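Local coordinates for protein glucuronan lyase A (PDB 2ZZJ) that is an endo-beta-1,4-glucuronan lyase of polysaccharide lyase family 20, a calcium-binding beta-jelly-roll enzyme that cleaves beta-1,4-linked polyglucuronic acid chains by elimination, at residues K18-T23 with G50-E55; R153-I158 with A231-D236. One frame throughout, in Å; residues are numbered along the deposited sequence.

Contact 1. Residues K18-T23 with G50-E55; sequences KENQGT and GRYHSE
Glu19 and His53 lie side by side and point the same way, the carboxylate turned 32° from the imidazole plane and meeting it at the ND1 edge. OE2 takes two donors from one residue. His53 N donates to the anti lone pair of Glu19 OE2 at 2.9 Å, and ND1 of the same histidine donates to Glu19 OE2 at a modelled 2.4 Å, too short to be taken at face value. A chi1 of -65° sets CG of the imidazole beside the backbone N, and chi2 turns ND1 to the same oxygen. Behind the carboxylate, Glu19 N donates to His53 O at 2.9 Å, where Lys18 and Ser54 form an antiparallel non-hydrogen-bonded pair. The type II' turn from Glu19 to Gly22 then brings Gly22 CA to 3.4 Å from Ser54 OG, whose hydroxyl bonds to Thr41 O. Asn20 runs alongside Tyr52, its OD1 held by Thr45. Tyr200 stacks on the His53 ring, which is likely to restrict its rotation. The other oxygen, Glu19 OE1, receives a water that also accepts from Arg51 N. With a backbone and a side-chain donor of His53 on OE2 and this water on OE1, the Glu19 carboxylate is held at both oxygens.

Contact 2. Residues R153-I158 with A231-D236; sequences RVVLQI and ADVDPD
The C-terminal tail, just past the short helix 230-233, packs on one face of strand 152-160 of the jelly roll through an Arg153-Asp236 salt bridge and a small apolar patch. Val155 is the centre of that patch, and its two methyls divide the work. CG1, anti to the backbone N, meets Val233 CG2 at 3.7 Å, while Val155 CG2 rests on the next two residues, 3.9 Å from both Asp234 CA and Pro235 CD. Pro235 is shared between neighbours on the same strand face: its CD touches Val155, and its CB packs at 3.9 Å against Arg153 CG. Phe32 covers both Arg153 and Pro235, and Pro235 O accepts from Lys33, a residue of the calcium site.

The arginine chain does not extend. Bends at chi2 and chi3 fold it so that its NE edge faces the tail, and the side chain crosses that of Asp236 at about a right angle. NH1 of the same guanidinium is engaged by Trp151 O. Replacing Arg153 by an alanine would probably leave the Asp236 carboxylate without its charged mate and remove the CG contact with Pro235 CB, thinning the cover of the proline ring. The tail is also shaped from within by an Asx turn, in which Asp236 N donates to Asp234 OD1 at 2.9 Å from above the carboxylate plane; Asp234 OD2 is meanwhile bonded to Gln237 NE2. Asp236 then presents OD2 to the arginine through its syn lone pair, in the guanidinium plane although the carboxylate itself is tilted by 60°. The resulting bond from Arg153 NE to Asp236 OD2 is 2.8 Å long and almost straight at 176°.

In the fold
From the N terminus the chain runs through strand 15-18 into the turn of contact 1, continues through strands 23-27 and 37-43, and returns at the start of strand 53-63, so contact 1 closes a loop of 26 residues. Contact 2 opens only later, at strand 152-160, and closes after 72 intervening residues at the C-terminal tail. The two therefore follow in series, neither nested nor crossed. Contact 1 lies where the chain passes from the sheet holding strands 15-18 and 53-63 into strand 23-27 of the other; contact 2 joins the tail to that other sheet. Their centres are about 27 Å apart, on opposite sides of the chain's centre, and they do not touch.

Contact 1. Residues K18-T23 with G50-E55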
ATOM      1  N   LYS A  18      -9.128   4.875  11.056  1.00 22.55           N
ATOM      2  CA  LYS A  18     -10.460   4.399  10.665  1.00 24.25           C
ATOM      3  C   LYS A  18     -11.291   5.621  10.340  1.00 24.62           C
ATOM      4  O   LYS A  18     -12.111   6.041  11.156  1.00 25.89           O
ATOM      5  CB  LYS A  18     -11.164   3.676  11.816  1.00 24.46           C
ATOM      6  CG  LYS A  18     -10.401   2.606  12.548  1.00 27.69           C
ATOM      7  CD  LYS A  18     -10.974   2.505  13.968  1.00 34.77           C
ATOM      8  CE  LYS A  18      -9.899   2.136  14.969  1.00 38.23           C
ATOM      9  NZ  LYS A  18      -9.869   3.035  16.191  1.00 42.12           N
ATOM     10  N   GLU A  19     -11.075   6.189   9.169  1.00 24.75           N
ATOM     11  CA  GLU A  19     -11.691   7.443   8.758  1.00 25.12           C
ATOM     12  C   GLU A  19     -13.199   7.274   8.500  1.00 25.45           C
ATOM     13  O   GLU A  19     -13.652   6.276   7.894  1.00 24.62           O
ATOM     14  CB  GLU A  19     -10.955   7.942   7.521  1.00 26.20           C
ATOM     15  CG  GLU A  19     -10.787   9.401   7.384  1.00 27.59           C
ATOM     16  CD  GLU A  19      -9.745   9.782   6.334  1.00 32.15           C
ATOM     17  OE1 GLU A  19      -9.350  10.983   6.285  1.00 34.12           O
ATOM     18  OE2 GLU A  19      -9.317   8.908   5.553  1.00 26.19           O
ATOM     19  N   ASN A  20     -13.998   8.243   8.963  1.00 25.21           N
ATOM     20  CA  ASN A  20     -15.446   8.243   8.679  1.00 24.81           C
ATOM     21  C   ASN A  20     -16.132   7.005   9.267  1.00 24.01           C
ATOM     22  O   ASN A  20     -16.057   6.775  10.458  1.00 24.36           O
ATOM     23  CB  ASN A  20     -15.691   8.416   7.161  1.00 25.08           C
ATOM     24  CG  ASN A  20     -17.151   8.695   6.805  1.00 26.84           C
ATOM     25  OD1 ASN A  20     -17.561   8.474   5.659  1.00 27.25           O
ATOM     26  ND2 ASN A  20     -17.934   9.160   7.766  1.00 27.59           N
ATOM     27  N   GLN A  21     -16.783   6.189   8.445  1.00 23.42           N
ATOM     28  CA  GLN A  21     -17.398   4.963   8.940  1.00 23.56           C
ATOM     29  C   GLN A  21     -16.494   3.717   8.833  1.00 22.38           C
ATOM     30  O   GLN A  21     -16.947   2.600   9.057  1.00 20.56           O
ATOM     31  CB  GLN A  21     -18.733   4.700   8.239  1.00 23.61           C
ATOM     32  CG  GLN A  21     -19.855   5.668   8.690  1.00 27.01           C
ATOM     33  CD  GLN A  21     -21.240   5.348   8.104  1.00 28.30           C
ATOM     34  OE1 GLN A  21     -21.572   4.195   7.801  1.00 35.51           O
ATOM     35  NE2 GLN A  21     -22.065   6.390   7.959  1.00 36.04           N
ATOM     36  N   GLY A  22     -15.222   3.926   8.510  1.00 22.30           N
ATOM     37  CA  GLY A  22     -14.279   2.791   8.363  1.00 21.37           C
ATOM     38  C   GLY A  22     -14.080   1.991   9.642  1.00 21.80           C
ATOM     39  O   GLY A  22     -14.235   2.524  10.757  1.00 21.67           O
ATOM     40  N   THR A  23     -13.747   0.709   9.497  1.00 20.00           N
ATOM     41  CA  THR A  23     -13.381  -0.141  10.633  1.00 19.87           C
ATOM     42  C   THR A  23     -12.040  -0.813  10.357  1.00 20.02           C
ATOM     43  O   THR A  23     -11.649  -0.958   9.196  1.00 17.98           O
ATOM     44  CB  THR A  23     -14.459  -1.215  10.964  1.00 20.97           C
ATOM     45  OG1 THR A  23     -14.606  -2.157   9.888  1.00 19.95           O
ATOM     46  CG2 THR A  23     -15.834  -0.548  11.259  1.00 20.99           C
ATOM     47  N   GLY A  50     -14.699  14.334   2.760  1.00 28.72           N
ATOM     48  CA  GLY A  50     -13.392  13.845   3.247  1.00 27.40           C
ATOM     49  C   GLY A  50     -12.906  12.541   2.604  1.00 27.00           C
ATOM     50  O   GLY A  50     -13.406  12.124   1.552  1.00 26.86           O
ATOM     51  N   ARG A  51     -11.943  11.884   3.251  1.00 25.33           N
ATOM     52  CA  ARG A  51     -11.285  10.711   2.651  1.00 24.02           C
ATOM     53  C   ARG A  51     -11.652   9.432   3.372  1.00 22.52           C
ATOM     54  O   ARG A  51     -12.330   9.463   4.395  1.00 21.21           O
ATOM     55  CB  ARG A  51      -9.765  10.928   2.527  1.00 23.97           C
ATOM     56  CG  ARG A  51      -9.422  11.931   1.435  1.00 25.95           C
ATOM     57  CD  ARG A  51      -7.941  12.144   1.252  1.00 27.10           C
ATOM     58  NE  ARG A  51      -7.611  13.116   0.194  1.00 29.20           N
ATOM     59  CZ  ARG A  51      -7.591  14.440   0.370  1.00 32.28           C
ATOM     60  NH1 ARG A  51      -7.880  14.958   1.562  1.00 34.76           N
ATOM     61  NH2 ARG A  51      -7.260  15.255  -0.633  1.00 31.40           N
ATOM     62  N   TYR A  52     -11.246   8.292   2.803  1.00 20.79           N
ATOM     63  CA  TYR A  52     -11.784   7.011   3.206  1.00 18.73           C
ATOM     64  C   TYR A  52     -10.635   6.024   3.445  1.00 18.36           C
ATOM     65  O   TYR A  52     -10.508   5.019   2.737  1.00 17.33           O
ATOM     66  CB  TYR A  52     -12.670   6.480   2.082  1.00 18.92           C
ATOM     67  CG  TYR A  52     -14.016   7.178   1.871  1.00 19.04           C
ATOM     68  CD1 TYR A  52     -15.147   6.783   2.581  1.00 17.47           C
ATOM     69  CD2 TYR A  52     -14.164   8.177   0.882  1.00 20.29           C
ATOM     70  CE1 TYR A  52     -16.416   7.402   2.351  1.00 18.94           C
ATOM     71  CE2 TYR A  52     -15.421   8.787   0.644  1.00 18.85           C
ATOM     72  CZ  TYR A  52     -16.520   8.390   1.382  1.00 19.46           C
ATOM     73  OH  TYR A  52     -17.757   8.977   1.129  1.00 21.33           O
ATOM     74  N   HIS A  53      -9.802   6.320   4.441  1.00 17.07           N
ATOM     75  CA  HIS A  53      -8.673   5.446   4.813  1.00 17.06           C
ATOM     76  C   HIS A  53      -9.075   4.523   5.943  1.00 16.15           C
ATOM     77  O   HIS A  53      -9.537   4.978   6.999  1.00 16.66           O
ATOM     78  CB  HIS A  53      -7.516   6.262   5.386  1.00 17.33           C
ATOM     79  CG  HIS A  53      -6.861   7.197   4.435  1.00 16.77           C
ATOM     80  ND1 HIS A  53      -7.288   8.498   4.260  1.00 17.62           N
ATOM     81  CD2 HIS A  53      -5.742   7.063   3.686  1.00 17.17           C
ATOM     82  CE1 HIS A  53      -6.476   9.113   3.426  1.00 18.04           C
ATOM     83  NE2 HIS A  53      -5.527   8.268   3.065  1.00 19.48           N
ATOM     84  N   SER A  54      -8.866   3.225   5.761  1.00 14.49           N
ATOM     85  CA  SER A  54      -8.894   2.282   6.897  1.00 14.72           C
ATOM     86  C   SER A  54      -7.544   1.547   6.860  1.00 15.16           C
ATOM     87  O   SER A  54      -7.378   0.607   6.088  1.00 13.90           O
ATOM     88  CB  SER A  54     -10.051   1.297   6.787  1.00 15.78           C
ATOM     89  OG  SER A  54     -11.295   1.899   7.074  1.00 14.13           O
ATOM     90  N   GLU A  55      -6.576   1.997   7.660  1.00 13.96           N
ATOM     91  CA  GLU A  55      -5.173   1.581   7.504  1.00 14.20           C
ATOM     92  C   GLU A  55      -4.505   1.352   8.869  1.00 14.62           C
ATOM     93  O   GLU A  55      -4.987   1.860   9.907  1.00 13.07           O
ATOM     94  CB  GLU A  55      -4.353   2.668   6.762  1.00 13.29           C
ATOM     95  CG  GLU A  55      -4.671   2.826   5.252  1.00 14.09           C
ATOM     96  CD  GLU A  55      -3.984   4.028   4.626  1.00 16.14           C
ATOM     97  OE1 GLU A  55      -3.855   5.086   5.312  1.00 16.56           O
ATOM     98  OE2 GLU A  55      -3.556   3.921   3.451  1.00 15.25           O
TER
HETATM   99  O   HOH W   1     -10.608  13.192   5.643  1.00 34.57           O

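Contact 2. Residues R153-I158 with A231-D236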
ATOM      1  N   ARG A 153      -0.474 -12.942  -1.965  1.00 10.91           N
ATOM      2  CA  ARG A 153       0.735 -12.689  -1.243  1.00 11.10           C
ATOM      3  C   ARG A 153       1.624 -11.837  -2.107  1.00 11.85           C
ATOM      4  O   ARG A 153       1.950 -12.217  -3.249  1.00 12.32           O
ATOM      5  CB  ARG A 153       1.458 -14.019  -0.894  1.00 10.88           C
ATOM      6  CG  ARG A 153       0.670 -14.946   0.065  1.00 12.81           C
ATOM      7  CD  ARG A 153      -0.319 -15.884  -0.666  1.00 16.62           C
ATOM      8  NE  ARG A 153       0.334 -16.795  -1.612  1.00 20.71           N
ATOM      9  CZ  ARG A 153      -0.298 -17.362  -2.651  1.00 22.44           C
ATOM     10  NH1 ARG A 153      -1.594 -17.102  -2.885  1.00 19.01           N
ATOM     11  NH2 ARG A 153       0.366 -18.172  -3.472  1.00 19.46           N
ATOM     12  N   VAL A 154       2.050 -10.703  -1.548  1.00 12.13           N
ATOM     13  CA  VAL A 154       2.777  -9.677  -2.295  1.00 11.36           C
ATOM     14  C   VAL A 154       4.134  -9.527  -1.631  1.00 12.21           C
ATOM     15  O   VAL A 154       4.218  -9.453  -0.386  1.00 11.10           O
ATOM     16  CB  VAL A 154       2.046  -8.294  -2.266  1.00 11.39           C
ATOM     17  CG1 VAL A 154       2.907  -7.193  -2.914  1.00 11.66           C
ATOM     18  CG2 VAL A 154       0.671  -8.370  -2.955  1.00 11.84           C
ATOM     19  N   VAL A 155       5.187  -9.549  -2.453  1.00 11.74           N
ATOM     20  CA  VAL A 155       6.532  -9.251  -1.973  1.00 12.59           C
ATOM     21  C   VAL A 155       7.107  -8.148  -2.863  1.00 13.28           C
ATOM     22  O   VAL A 155       6.988  -8.223  -4.121  1.00 12.91           O
ATOM     23  CB  VAL A 155       7.463 -10.474  -1.946  1.00 12.25           C
ATOM     24  CG1 VAL A 155       8.891 -10.053  -1.481  1.00 13.20           C
ATOM     25  CG2 VAL A 155       6.910 -11.601  -1.035  1.00 12.43           C
ATOM     26  N   LEU A 156       7.673  -7.123  -2.219  1.00 12.17           N
ATOM     27  CA  LEU A 156       8.367  -6.054  -2.927  1.00 13.77           C
ATOM     28  C   LEU A 156       9.838  -6.107  -2.557  1.00 14.35           C
ATOM     29  O   LEU A 156      10.195  -6.289  -1.388  1.00 14.84           O
ATOM     30  CB  LEU A 156       7.822  -4.671  -2.547  1.00 13.90           C
ATOM     31  CG  LEU A 156       6.302  -4.494  -2.419  1.00 17.06           C
ATOM     32  CD1 LEU A 156       5.978  -3.087  -1.877  1.00 20.37           C
ATOM     33  CD2 LEU A 156       5.677  -4.677  -3.740  1.00 19.22           C
ATOM     34  N   GLN A 157      10.708  -5.971  -3.545  1.00 15.43           N
ATOM     35  CA  GLN A 157      12.124  -5.722  -3.230  1.00 15.17           C
ATOM     36  C   GLN A 157      12.467  -4.392  -3.858  1.00 16.12           C
ATOM     37  O   GLN A 157      12.407  -4.277  -5.070  1.00 16.11           O
ATOM     38  CB  GLN A 157      12.996  -6.819  -3.810  1.00 15.41           C
ATOM     39  CG  GLN A 157      14.492  -6.542  -3.614  1.00 16.07           C
ATOM     40  CD  GLN A 157      15.374  -7.544  -4.316  1.00 17.13           C
ATOM     41  OE1 GLN A 157      14.898  -8.397  -5.061  1.00 19.29           O
ATOM     42  NE2 GLN A 157      16.686  -7.428  -4.092  1.00 20.00           N
ATOM     43  N   ILE A 158      12.776  -3.389  -3.048  1.00 16.38           N
ATOM     44  CA  ILE A 158      12.959  -2.059  -3.582  1.00 17.95           C
ATOM     45  C   ILE A 158      14.262  -1.485  -3.061  1.00 18.82           C
ATOM     46  O   ILE A 158      14.458  -1.431  -1.843  1.00 18.69           O
ATOM     47  CB  ILE A 158      11.772  -1.099  -3.256  1.00 18.00           C
ATOM     48  CG1 ILE A 158      10.447  -1.676  -3.793  1.00 19.06           C
ATOM     49  CG2 ILE A 158      11.992   0.291  -3.919  1.00 17.25           C
ATOM     50  CD1 ILE A 158       9.210  -0.912  -3.401  1.00 17.20           C
ATOM     51  N   ALA A 231      13.139 -14.186   1.963  1.00 13.12           N
ATOM     52  CA  ALA A 231      12.600 -15.138   2.949  1.00 14.23           C
ATOM     53  C   ALA A 231      12.133 -14.429   4.235  1.00 14.33           C
ATOM     54  O   ALA A 231      11.224 -14.923   4.905  1.00 14.33           O
ATOM     55  CB  ALA A 231      13.626 -16.235   3.302  1.00 14.48           C
ATOM     56  N   ASP A 232      12.776 -13.316   4.595  1.00 13.40           N
ATOM     57  CA  ASP A 232      12.338 -12.573   5.790  1.00 14.59           C
ATOM     58  C   ASP A 232      10.874 -12.142   5.685  1.00 13.85           C
ATOM     59  O   ASP A 232      10.144 -12.143   6.682  1.00 14.31           O
ATOM     60  CB  ASP A 232      13.156 -11.306   5.993  1.00 14.69           C
ATOM     61  CG  ASP A 232      14.479 -11.561   6.612  1.00 18.62           C
ATOM     62  OD1 ASP A 232      14.601 -12.510   7.404  1.00 20.99           O
ATOM     63  OD2 ASP A 232      15.375 -10.754   6.359  1.00 23.98           O
ATOM     64  N   VAL A 233      10.446 -11.783   4.478  1.00 14.31           N
ATOM     65  CA  VAL A 233       9.114 -11.163   4.303  1.00 12.39           C
ATOM     66  C   VAL A 233       8.087 -11.968   3.535  1.00 12.99           C
ATOM     67  O   VAL A 233       6.931 -11.583   3.471  1.00 11.13           O
ATOM     68  CB  VAL A 233       9.203  -9.743   3.683  1.00 12.85           C
ATOM     69  CG1 VAL A 233      10.247  -8.921   4.401  1.00 12.82           C
ATOM     70  CG2 VAL A 233       9.488  -9.781   2.159  1.00 11.62           C
ATOM     71  N   ASP A 234       8.521 -13.055   2.895  1.00 12.62           N
ATOM     72  CA  ASP A 234       7.617 -13.870   2.074  1.00 13.54           C
ATOM     73  C   ASP A 234       6.528 -14.517   2.934  1.00 13.43           C
ATOM     74  O   ASP A 234       6.812 -15.362   3.796  1.00 14.75           O
ATOM     75  CB  ASP A 234       8.450 -14.954   1.340  1.00 14.07           C
ATOM     76  CG  ASP A 234       7.588 -15.921   0.550  1.00 15.71           C
ATOM     77  OD1 ASP A 234       6.390 -15.633   0.331  1.00 16.17           O
ATOM     78  OD2 ASP A 234       8.136 -16.968   0.140  1.00 16.51           O
ATOM     79  N   PRO A 235       5.260 -14.114   2.746  1.00 13.09           N
ATOM     80  CA  PRO A 235       4.236 -14.748   3.608  1.00 13.59           C
ATOM     81  C   PRO A 235       4.128 -16.263   3.471  1.00 15.54           C
ATOM     82  O   PRO A 235       3.558 -16.920   4.354  1.00 15.52           O
ATOM     83  CB  PRO A 235       2.915 -14.134   3.119  1.00 14.09           C
ATOM     84  CG  PRO A 235       3.331 -12.795   2.416  1.00 11.90           C
ATOM     85  CD  PRO A 235       4.691 -13.116   1.808  1.00 13.53           C
ATOM     86  N   ASP A 236       4.647 -16.797   2.374  1.00 17.14           N
ATOM     87  CA  ASP A 236       4.518 -18.218   2.015  1.00 19.55           C
ATOM     88  C   ASP A 236       5.608 -19.124   2.585  1.00 21.46           C
ATOM     89  O   ASP A 236       5.689 -20.322   2.252  1.00 22.35           O
ATOM     90  CB  ASP A 236       4.479 -18.360   0.490  1.00 20.30           C
ATOM     91  CG  ASP A 236       3.114 -18.017  -0.089  1.00 22.82           C
ATOM     92  OD1 ASP A 236       2.091 -18.248   0.590  1.00 23.86           O
ATOM     93  OD2 ASP A 236       3.055 -17.501  -1.227  1.00 27.40           O
TER